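PDB 5E75: SusD-like protein BACOVA_02651 from Bacteroides ovatus, which binds polysaccharide at the surface of the cell and probably captures xyloglucan before its transport into the periplasm for degradation. Local coordinates for residues 65-76 and 494-502; 257-265 and 346-355. All blocks are in the same frame, centred on the assembly; numbering follows the deposited sequence.

How the interactions relate
Interaction 1 joins the start of helix 70-95 to residues 494-502 near the C-terminus, 418 residues apart at their closest ends, and the loop it closes along the chain contains interaction 2. The two contacts do not touch: their centres lie 24 Å apart and their nearest atoms about 9 Å. Both touch helix 40-46: N71 and A75 from interaction 1, L262 and T355 from interaction 2. Interaction 1 is partly buried, and two small molecules probably from the crystallisation liquor bind at it; the side chain of V65 is about 12 Å from a magnesium ion. Interaction 2 is the more buried contact.

Interaction 1 (65-76 and 494-502); sequences VTALDENLSGAW and FLPYPESDV. With TRS (2-amino-2-hydroxymethyl-propane-1,3-diol), chain G; EDO (1,2-ethanediol), chain D.
W76 lies across P498 and reaches both Y497 and D501. The torsion that sets its CG anti to the backbone N (chi1 -176°) swings the indole across P498. W76 CB meets P498 CG at 3.8 Å, and P498 CD sits over one face of the ring, offset toward the rim. Beyond CG, W76 CD1 passes D501 OD2 at 3.4 Å, where the indole and the carboxylate run past each other antiparallel, their planes 40° apart. At the polar edge W76 NE1 donates to O1 of the ethanediol at 2.9 Å, while on the six-membered ring W76 CZ3 and CH2 approach the Y497 ring, CZ3 meeting its edge at Y497 CD1. The two ring planes are steeply inclined, at 83°. Tryptophan suits this place because one side chain offers a broad apolar surface and a single N-H. W128 meets the rings of both W76 and Y497, and Y497 OH is bonded to P130 O.

This is where the long helix 70-95, in the N-terminal part of a SusD-family fold, receives the C-terminal part of the chain. D69 N-caps that helix, its OD1 accepting from N71 N and N71 ND2. P498, a residue without an N-H, holds the equivalent cap position before helix 499-504, and its CG rests 3.6 Å from L72 O.

L72 fills the middle: CD1 lies near P496 CG and CD2 near L495 CB. Further along, V65 crosses L495 at about a right angle, both branched and apolar. The small side chain of A67 lets the backbones come close, and E499 N donates to A67 O at 2.9 Å. A water donates to both S73 O and D501 OD2, 2.8 Å from the latter, bridging the two helix starts.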
loop_
_atom_site.group_PDB
_atom_site.type_symbol
_atom_site.label_atom_id
_atom_site.label_comp_id
_atom_site.label_asym_id
_atom_site.label_seq_id
_atom_site.Cartn_x
_atom_site.Cartn_y
_atom_site.Cartn_z
ATOM N N VAL A 65 19.735 0.066 -3.264
ATOM C CA VAL A 65 19.470 1.402 -2.738
ATOM C C VAL A 65 20.618 1.888 -1.849
ATOM O O VAL A 65 21.167 1.124 -1.059
ATOM C CB VAL A 65 18.158 1.428 -1.933
ATOM C CG1 VAL A 65 17.851 2.848 -1.424
ATOM C CG2 VAL A 65 17.008 0.925 -2.769
ATOM N N THR A 66 20.988 3.155 -2.006
ATOM C CA THR A 66 21.994 3.774 -1.147
ATOM C C THR A 66 21.320 4.692 -0.137
ATOM O O THR A 66 20.178 5.119 -0.315
ATOM C CB THR A 66 23.012 4.609 -1.931
ATOM O OG1 THR A 66 22.419 5.854 -2.315
ATOM C CG2 THR A 66 23.494 3.874 -3.169
ATOM N N ALA A 67 22.042 4.998 0.935
ATOM C CA ALA A 67 21.511 5.830 2.011
ATOM C C ALA A 67 21.190 7.255 1.581
ATOM O O ALA A 67 20.428 7.938 2.276
ATOM C CB ALA A 67 22.474 5.847 3.175
ATOM N N LEU A 68 21.751 7.704 0.458
ATOM C CA LEU A 68 21.485 9.053 -0.054
ATOM C C LEU A 68 20.187 9.185 -0.852
ATOM O O LEU A 68 19.785 10.287 -1.215
ATOM C CB LEU A 68 22.645 9.525 -0.938
ATOM C CG LEU A 68 23.757 10.311 -0.247
ATOM C CD1 LEU A 68 24.839 10.620 -1.268
ATOM C CD2 LEU A 68 23.249 11.614 0.401
ATOM N N ASP A 69 19.525 8.069 -1.119
ATOM C CA ASP A 69 18.345 8.072 -1.965
ATOM C C ASP A 69 17.249 9.020 -1.447
ATOM O O ASP A 69 16.843 8.964 -0.273
ATOM C CB ASP A 69 17.806 6.651 -2.081
ATOM C CG ASP A 69 16.906 6.469 -3.264
ATOM O OD1 ASP A 69 15.763 6.960 -3.220
ATOM O OD2 ASP A 69 17.344 5.811 -4.243
ATOM N N GLU A 70 16.754 9.873 -2.336
ATOM C CA GLU A 70 15.750 10.876 -1.969
ATOM C C GLU A 70 14.435 10.237 -1.517
ATOM O O GLU A 70 13.682 10.823 -0.747
ATOM C CB GLU A 70 15.505 11.842 -3.137
ATOM C CG GLU A 70 14.891 11.210 -4.384
ATOM C CD GLU A 70 15.932 10.742 -5.396
ATOM O OE1 GLU A 70 17.088 10.462 -4.996
ATOM O OE2 GLU A 70 15.590 10.662 -6.597
ATOM N N ASN A 71 14.156 9.028 -1.970
ATOM C CA ASN A 71 12.943 8.364 -1.540
ATOM C C ASN A 71 12.988 7.986 -0.067
ATOM O O ASN A 71 11.952 7.970 0.588
ATOM C CB ASN A 71 12.683 7.117 -2.385
ATOM C CG ASN A 71 12.308 7.460 -3.795
ATOM O OD1 ASN A 71 11.238 8.008 -4.047
ATOM N ND2 ASN A 71 13.204 7.181 -4.727
ATOM N N LEU A 72 14.174 7.686 0.457
ATOM C CA LEU A 72 14.296 7.354 1.868
ATOM C C LEU A 72 14.043 8.578 2.734
ATOM O O LEU A 72 13.319 8.498 3.711
ATOM C CB LEU A 72 15.669 6.751 2.182
ATOM C CG LEU A 72 16.002 5.452 1.447
ATOM C CD1 LEU A 72 17.411 5.017 1.814
ATOM C CD2 LEU A 72 14.997 4.368 1.793
ATOM N N SER A 73 14.648 9.707 2.373
ATOM C CA SER A 73 14.474 10.918 3.156
ATOM C C SER A 73 13.034 11.421 3.035
ATOM O O SER A 73 12.442 11.855 4.019
ATOM C CB SER A 73 15.501 11.965 2.739
ATOM O OG SER A 73 15.463 12.170 1.358
ATOM N N GLY A 74 12.450 11.328 1.846
ATOM C CA GLY A 74 11.077 11.751 1.648
ATOM C C GLY A 74 10.113 10.888 2.446
ATOM O O GLY A 74 9.193 11.393 3.083
ATOM N N ALA A 75 10.301 9.569 2.405
ATOM C CA ALA A 75 9.401 8.670 3.136
ATOM C C ALA A 75 9.501 8.897 4.647
ATOM O O ALA A 75 8.487 9.004 5.330
ATOM C CB ALA A 75 9.695 7.210 2.783
ATOM N N TRP A 76 10.735 8.998 5.124
ATOM C CA TRP A 76 11.021 9.248 6.543
ATOM C C TRP A 76 10.348 10.539 6.973
ATOM O O TRP A 76 9.651 10.575 7.982
ATOM C CB TRP A 76 12.530 9.321 6.756
ATOM C CG TRP A 76 13.032 9.487 8.198
ATOM C CD1 TRP A 76 13.315 10.658 8.844
ATOM C CD2 TRP A 76 13.352 8.434 9.125
ATOM N NE1 TRP A 76 13.790 10.392 10.104
ATOM C CE2 TRP A 76 13.811 9.036 10.306
ATOM C CE3 TRP A 76 13.289 7.034 9.065
ATOM C CZ2 TRP A 76 14.197 8.292 11.423
ATOM C CZ3 TRP A 76 13.659 6.306 10.181
ATOM C CH2 TRP A 76 14.124 6.931 11.331
ATOM N N PHE A 494 15.667 -4.765 4.813
ATOM C CA PHE A 494 15.357 -3.495 5.448
ATOM C C PHE A 494 16.261 -2.414 4.875
ATOM O O PHE A 494 17.449 -2.638 4.625
ATOM C CB PHE A 494 15.477 -3.631 6.963
ATOM C CG PHE A 494 14.362 -4.441 7.577
ATOM C CD1 PHE A 494 14.382 -5.828 7.602
ATOM C CD2 PHE A 494 13.264 -3.791 8.100
ATOM C CE1 PHE A 494 13.331 -6.533 8.164
ATOM C CE2 PHE A 494 12.236 -4.471 8.665
ATOM C CZ PHE A 494 12.254 -5.856 8.690
ATOM N N LEU A 495 15.682 -1.244 4.630
ATOM C CA LEU A 495 16.389 -0.135 4.004
ATOM C C LEU A 495 17.237 0.643 5.009
ATOM O O LEU A 495 16.973 0.616 6.194
ATOM C CB LEU A 495 15.369 0.780 3.328
ATOM C CG LEU A 495 14.839 0.154 2.025
ATOM C CD1 LEU A 495 13.478 0.685 1.576
ATOM C CD2 LEU A 495 15.860 0.331 0.916
ATOM N N PRO A 496 18.292 1.324 4.531
ATOM C CA PRO A 496 19.141 2.108 5.427
ATOM C C PRO A 496 18.433 3.373 5.890
ATOM O O PRO A 496 17.528 3.869 5.214
ATOM C CB PRO A 496 20.352 2.450 4.557
ATOM C CG PRO A 496 19.862 2.392 3.174
ATOM C CD PRO A 496 18.747 1.375 3.137
ATOM N N TYR A 497 18.830 3.884 7.053
ATOM C CA TYR A 497 18.326 5.176 7.521
ATOM C C TYR A 497 18.838 6.249 6.567
ATOM O O TYR A 497 19.930 6.118 6.018
ATOM C CB TYR A 497 18.752 5.434 8.977
ATOM C CG TYR A 497 18.166 4.403 9.913
ATOM C CD1 TYR A 497 16.813 4.409 10.216
ATOM C CD2 TYR A 497 18.949 3.397 10.436
ATOM C CE1 TYR A 497 16.258 3.448 11.050
ATOM C CE2 TYR A 497 18.409 2.428 11.258
ATOM C CZ TYR A 497 17.063 2.452 11.549
ATOM O OH TYR A 497 16.551 1.465 12.354
ATOM N N PRO A 498 18.041 7.299 6.333
ATOM C CA PRO A 498 18.462 8.293 5.341
ATOM C C PRO A 498 19.710 9.030 5.807
ATOM O O PRO A 498 19.772 9.434 6.962
ATOM C CB PRO A 498 17.265 9.257 5.273
ATOM C CG PRO A 498 16.110 8.524 5.907
ATOM C CD PRO A 498 16.726 7.616 6.921
ATOM N N GLU A 499 20.685 9.200 4.926
ATOM C CA GLU A 499 21.990 9.728 5.314
ATOM C C GLU A 499 21.898 11.088 5.992
ATOM O O GLU A 499 22.565 11.309 6.997
ATOM C CB GLU A 499 22.944 9.803 4.114
ATOM C CG GLU A 499 24.306 10.406 4.478
ATOM C CD GLU A 499 25.351 10.240 3.395
ATOM O OE1 GLU A 499 25.550 9.103 2.920
ATOM O OE2 GLU A 499 25.982 11.251 3.024
ATOM N N SER A 500 21.056 11.977 5.475
ATOM C CA SER A 500 20.948 13.314 6.049
ATOM C C SER A 500 20.424 13.257 7.485
ATOM O O SER A 500 20.837 14.046 8.337
ATOM C CB SER A 500 20.050 14.199 5.180
ATOM O OG SER A 500 18.755 13.639 5.035
ATOM N N ASP A 501 19.521 12.318 7.753
ATOM C CA ASP A 501 18.979 12.150 9.092
ATOM C C ASP A 501 20.001 11.530 10.035
ATOM O O ASP A 501 20.046 11.886 11.212
ATOM C CB ASP A 501 17.682 11.341 9.046
ATOM C CG ASP A 501 16.550 12.113 8.385
ATOM O OD1 ASP A 501 16.098 13.111 8.976
ATOM O OD2 ASP A 501 16.124 11.747 7.271
ATOM N N VAL A 502 20.833 10.623 9.530
ATOM C CA VAL A 502 21.891 10.023 10.345
ATOM C C VAL A 502 22.944 11.076 10.732
ATOM O O VAL A 502 23.490 11.041 11.836
ATOM C CB VAL A 502 22.563 8.826 9.623
ATOM C CG1 VAL A 502 23.698 8.252 10.458
ATOM C CG2 VAL A 502 21.525 7.743 9.323
HETATM C C TRS G . 21.260 -2.356 1.492
HETATM C C1 TRS G . 21.270 -0.954 0.914
HETATM C C2 TRS G . 20.722 -3.452 0.538
HETATM C C3 TRS G . 20.479 -2.483 2.771
HETATM N N TRS G . 22.659 -2.755 1.617
HETATM O O1 TRS G . 19.956 -0.620 0.571
HETATM O O2 TRS G . 21.209 -3.426 -0.743
HETATM O O3 TRS G . 19.076 -2.571 2.503
HETATM C C1 EDO D . 12.859 11.480 13.541
HETATM O O1 EDO D . 13.878 11.889 12.623
HETATM C C2 EDO D . 12.077 12.684 14.018
HETATM O O2 EDO D . 11.774 13.518 12.894
HETATM O O HOH W 1 13.923 13.034 6.207
#

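Interaction 2 (257-265 and 346-355); sequences YECNTLLSD and VKQMNSPLNT
N260 presses against S351 and L353 with both its backbone and its side chain, and this is the heart of the tight part of the contact. S351 N donates to N260 O at 2.9 Å, nearly straight at 171°. The carboxamide, carried by a CG anti to the backbone N (chi1 -177°), reaches along the other segment until N260 ND2 donates to L353 O at 3.0 Å, this acceptor lying close to the amide plane. N260 OD1 accepts from N36 ND2, a two-sided use that suits asparagine. With an alanine here, L353 O and N36 ND2 are likely to lose their mate, and a gap to open beside S351 CB. A water also joins N260 N, N350 OD1 and S351 O, while N350 ND2 is hydrogen-bonded to P252 O. L263 adds apolar bulk, its CB 3.8 Å from N350 N and its CG near V346 CG1. S264 OG accepts from M349 N at 3.0 Å and is also bonded to N277 O, so the small hydroxyl links three parts of the chain. T261 CA makes a CA-H...O contact with M349 O at 3.2 Å.

The loose side begins with the thioether end of M349, which leads away. Q348 and K347 are exposed and start off away from the other segment, though Q348 CG returns to S264 OG and Q348 OE1 is hydrogen-bonded to N277 ND2.

Here the loop before strand 355-359 of the SusD-family fold, a type II turn from K347 to N350 and then an ST turn in which S351 OG accepts from L353 N, meets the loop leading into helix 263-266 and that helix's L263 and S264.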
loop_
_atom_site.group_PDB
_atom_site.type_symbol
_atom_site.label_atom_id
_atom_site.label_comp_id
_atom_site.label_asym_id
_atom_site.label_seq_id
_atom_site.Cartn_x
_atom_site.Cartn_y
_atom_site.Cartn_z
ATOM N N TYR A 257 -0.341 20.985 -1.129
ATOM C CA TYR A 257 -0.046 19.918 -0.162
ATOM C C TYR A 257 -1.259 19.023 0.118
ATOM O O TYR A 257 -1.183 18.112 0.947
ATOM C CB TYR A 257 0.461 20.529 1.151
ATOM C CG TYR A 257 -0.447 21.592 1.720
ATOM C CD1 TYR A 257 -1.658 21.260 2.318
ATOM C CD2 TYR A 257 -0.090 22.934 1.669
ATOM C CE1 TYR A 257 -2.492 22.238 2.836
ATOM C CE2 TYR A 257 -0.914 23.912 2.189
ATOM C CZ TYR A 257 -2.112 23.556 2.770
ATOM O OH TYR A 257 -2.937 24.525 3.288
ATOM N N GLU A 258 -2.366 19.285 -0.569
ATOM C CA GLU A 258 -3.602 18.518 -0.442
ATOM C C GLU A 258 -3.900 17.698 -1.690
ATOM O O GLU A 258 -4.944 17.082 -1.787
ATOM C CB GLU A 258 -4.792 19.458 -0.241
ATOM C CG GLU A 258 -4.811 20.211 1.059
ATOM C CD GLU A 258 -6.058 21.066 1.181
ATOM O OE1 GLU A 258 -6.360 21.815 0.224
ATOM O OE2 GLU A 258 -6.743 20.977 2.220
ATOM N N CYS A 259 -3.000 17.711 -2.662
ATOM C CA CYS A 259 -3.238 17.009 -3.924
ATOM C C CYS A 259 -2.464 15.721 -4.042
ATOM O O CYS A 259 -1.400 15.576 -3.440
ATOM C CB CYS A 259 -2.781 17.874 -5.103
ATOM S SG CYS A 259 -3.716 19.356 -5.412
ATOM N N ASN A 260 -3.022 14.804 -4.830
ATOM C CA ASN A 260 -2.380 13.556 -5.200
ATOM C C ASN A 260 -1.506 13.847 -6.411
ATOM O O ASN A 260 -2.019 13.960 -7.529
ATOM C CB ASN A 260 -3.432 12.525 -5.564
ATOM C CG ASN A 260 -2.824 11.184 -5.880
ATOM O OD1 ASN A 260 -1.599 11.069 -5.998
ATOM N ND2 ASN A 260 -3.666 10.170 -6.016
ATOM N N THR A 261 -0.198 13.975 -6.204
ATOM C CA THR A 261 0.682 14.445 -7.266
ATOM C C THR A 261 1.277 13.354 -8.160
ATOM O O THR A 261 2.156 13.644 -8.972
ATOM C CB THR A 261 1.826 15.319 -6.705
ATOM O OG1 THR A 261 2.582 14.587 -5.742
ATOM C CG2 THR A 261 1.274 16.527 -6.048
ATOM N N LEU A 262 0.765 12.134 -8.068
ATOM C CA LEU A 262 1.356 10.982 -8.755
ATOM C C LEU A 262 0.957 10.820 -10.216
ATOM O O LEU A 262 1.569 10.006 -10.901
ATOM C CB LEU A 262 0.987 9.706 -8.018
ATOM C CG LEU A 262 1.643 9.508 -6.644
ATOM C CD1 LEU A 262 1.059 8.268 -5.972
ATOM C CD2 LEU A 262 3.170 9.441 -6.752
ATOM N N LEU A 263 -0.049 11.556 -10.688
ATOM C CA LEU A 263 -0.664 11.313 -12.005
ATOM C C LEU A 263 0.368 11.169 -13.120
ATOM O O LEU A 263 0.346 10.204 -13.899
ATOM C CB LEU A 263 -1.672 12.434 -12.330
ATOM C CG LEU A 263 -2.674 12.362 -13.504
ATOM C CD1 LEU A 263 -2.046 12.673 -14.850
ATOM C CD2 LEU A 263 -3.354 11.017 -13.544
ATOM N N SER A 264 1.274 12.131 -13.201
ATOM C CA SER A 264 2.190 12.209 -14.324
ATOM C C SER A 264 3.307 11.165 -14.251
ATOM O O SER A 264 3.875 10.775 -15.282
ATOM C CB SER A 264 2.770 13.620 -14.410
ATOM O OG SER A 264 1.743 14.570 -14.648
ATOM N N ASP A 265 3.617 10.696 -13.047
ATOM C CA ASP A 265 4.643 9.676 -12.865
ATOM C C ASP A 265 4.115 8.258 -13.104
ATOM O O ASP A 265 4.905 7.342 -13.289
ATOM C CB ASP A 265 5.261 9.785 -11.473
ATOM C CG ASP A 265 6.201 10.985 -11.349
ATOM O OD1 ASP A 265 7.292 10.957 -11.951
ATOM O OD2 ASP A 265 5.853 11.946 -10.654
ATOM N N VAL A 346 -8.471 16.303 -13.514
ATOM C CA VAL A 346 -7.210 15.673 -13.896
ATOM C C VAL A 346 -6.341 16.780 -14.480
ATOM O O VAL A 346 -6.721 17.407 -15.468
ATOM C CB VAL A 346 -7.397 14.557 -14.938
ATOM C CG1 VAL A 346 -6.032 14.019 -15.393
ATOM C CG2 VAL A 346 -8.267 13.428 -14.391
ATOM N N LYS A 347 -5.191 17.039 -13.865
ATOM C CA LYS A 347 -4.224 18.013 -14.363
ATOM C C LYS A 347 -2.835 17.451 -14.144
ATOM O O LYS A 347 -2.682 16.398 -13.522
ATOM C CB LYS A 347 -4.364 19.359 -13.636
ATOM C CG LYS A 347 -5.568 20.176 -14.062
ATOM C CD LYS A 347 -5.610 21.544 -13.386
ATOM C CE LYS A 347 -6.615 22.485 -14.070
ATOM N NZ LYS A 347 -6.107 23.218 -15.303
ATOM N N GLN A 348 -1.818 18.106 -14.695
ATOM C CA GLN A 348 -0.442 17.675 -14.500
ATOM C C GLN A 348 -0.178 17.488 -13.009
ATOM O O GLN A 348 -0.495 18.367 -12.203
ATOM C CB GLN A 348 0.533 18.699 -15.085
ATOM C CG GLN A 348 1.992 18.332 -14.916
ATOM C CD GLN A 348 2.923 19.334 -15.571
ATOM O OE1 GLN A 348 3.047 19.365 -16.784
ATOM N NE2 GLN A 348 3.573 20.162 -14.765
ATOM N N MET A 349 0.382 16.337 -12.647
ATOM C CA MET A 349 0.695 16.026 -11.261
ATOM C C MET A 349 -0.506 16.264 -10.347
ATOM O O MET A 349 -0.356 16.774 -9.240
ATOM C CB MET A 349 1.923 16.826 -10.796
ATOM C CG MET A 349 3.166 16.454 -11.585
ATOM S SD MET A 349 4.658 17.361 -11.096
ATOM C CE MET A 349 4.746 18.622 -12.350
ATOM N N ASN A 350 -1.698 15.876 -10.800
ATOM C CA ASN A 350 -2.909 16.091 -10.008
ATOM C C ASN A 350 -3.978 15.070 -10.363
ATOM O O ASN A 350 -4.707 15.216 -11.356
ATOM C CB ASN A 350 -3.438 17.511 -10.206
ATOM C CG ASN A 350 -4.373 17.935 -9.102
ATOM O OD1 ASN A 350 -4.949 17.101 -8.412
ATOM N ND2 ASN A 350 -4.520 19.240 -8.913
ATOM N N SER A 351 -4.043 14.019 -9.552
ATOM C CA SER A 351 -4.998 12.933 -9.736
ATOM C C SER A 351 -6.157 13.083 -8.764
ATOM O O SER A 351 -5.939 13.432 -7.607
ATOM C CB SER A 351 -4.332 11.592 -9.442
ATOM O OG SER A 351 -5.299 10.561 -9.414
ATOM N N PRO A 352 -7.378 12.777 -9.215
ATOM C CA PRO A 352 -8.560 12.835 -8.351
ATOM C C PRO A 352 -8.772 11.580 -7.496
ATOM O O PRO A 352 -9.706 11.534 -6.694
ATOM C CB PRO A 352 -9.694 12.971 -9.366
ATOM C CG PRO A 352 -9.242 12.194 -10.514
ATOM C CD PRO A 352 -7.745 12.441 -10.602
ATOM N N LEU A 353 -7.927 10.572 -7.651
ATOM C CA LEU A 353 -8.105 9.348 -6.893
ATOM C C LEU A 353 -7.579 9.460 -5.481
ATOM O O LEU A 353 -6.516 10.045 -5.233
ATOM C CB LEU A 353 -7.387 8.198 -7.593
ATOM C CG LEU A 353 -7.844 7.935 -9.022
ATOM C CD1 LEU A 353 -6.950 6.893 -9.634
ATOM C CD2 LEU A 353 -9.290 7.476 -9.069
ATOM N N ASN A 354 -8.326 8.892 -4.540
ATOM C CA ASN A 354 -7.785 8.694 -3.211
ATOM C C ASN A 354 -6.664 7.654 -3.246
ATOM O O ASN A 354 -6.550 6.883 -4.226
ATOM C CB ASN A 354 -8.881 8.217 -2.252
ATOM C CG ASN A 354 -9.801 9.332 -1.799
ATOM O OD1 ASN A 354 -9.520 10.516 -1.994
ATOM N ND2 ASN A 354 -10.902 8.952 -1.185
ATOM N N THR A 355 -5.846 7.621 -2.193
ATOM C CA THR A 355 -4.825 6.576 -2.056
ATOM C C THR A 355 -5.263 5.621 -0.953
ATOM O O THR A 355 -5.344 5.987 0.208
ATOM C CB THR A 355 -3.449 7.162 -1.682
ATOM O OG1 THR A 355 -3.043 8.107 -2.678
ATOM C CG2 THR A 355 -2.386 6.081 -1.577
HETATM O O HOH W 2 -5.478 15.560 -6.012
HETATM O O HOH W 3 -3.668 7.457 -5.164
#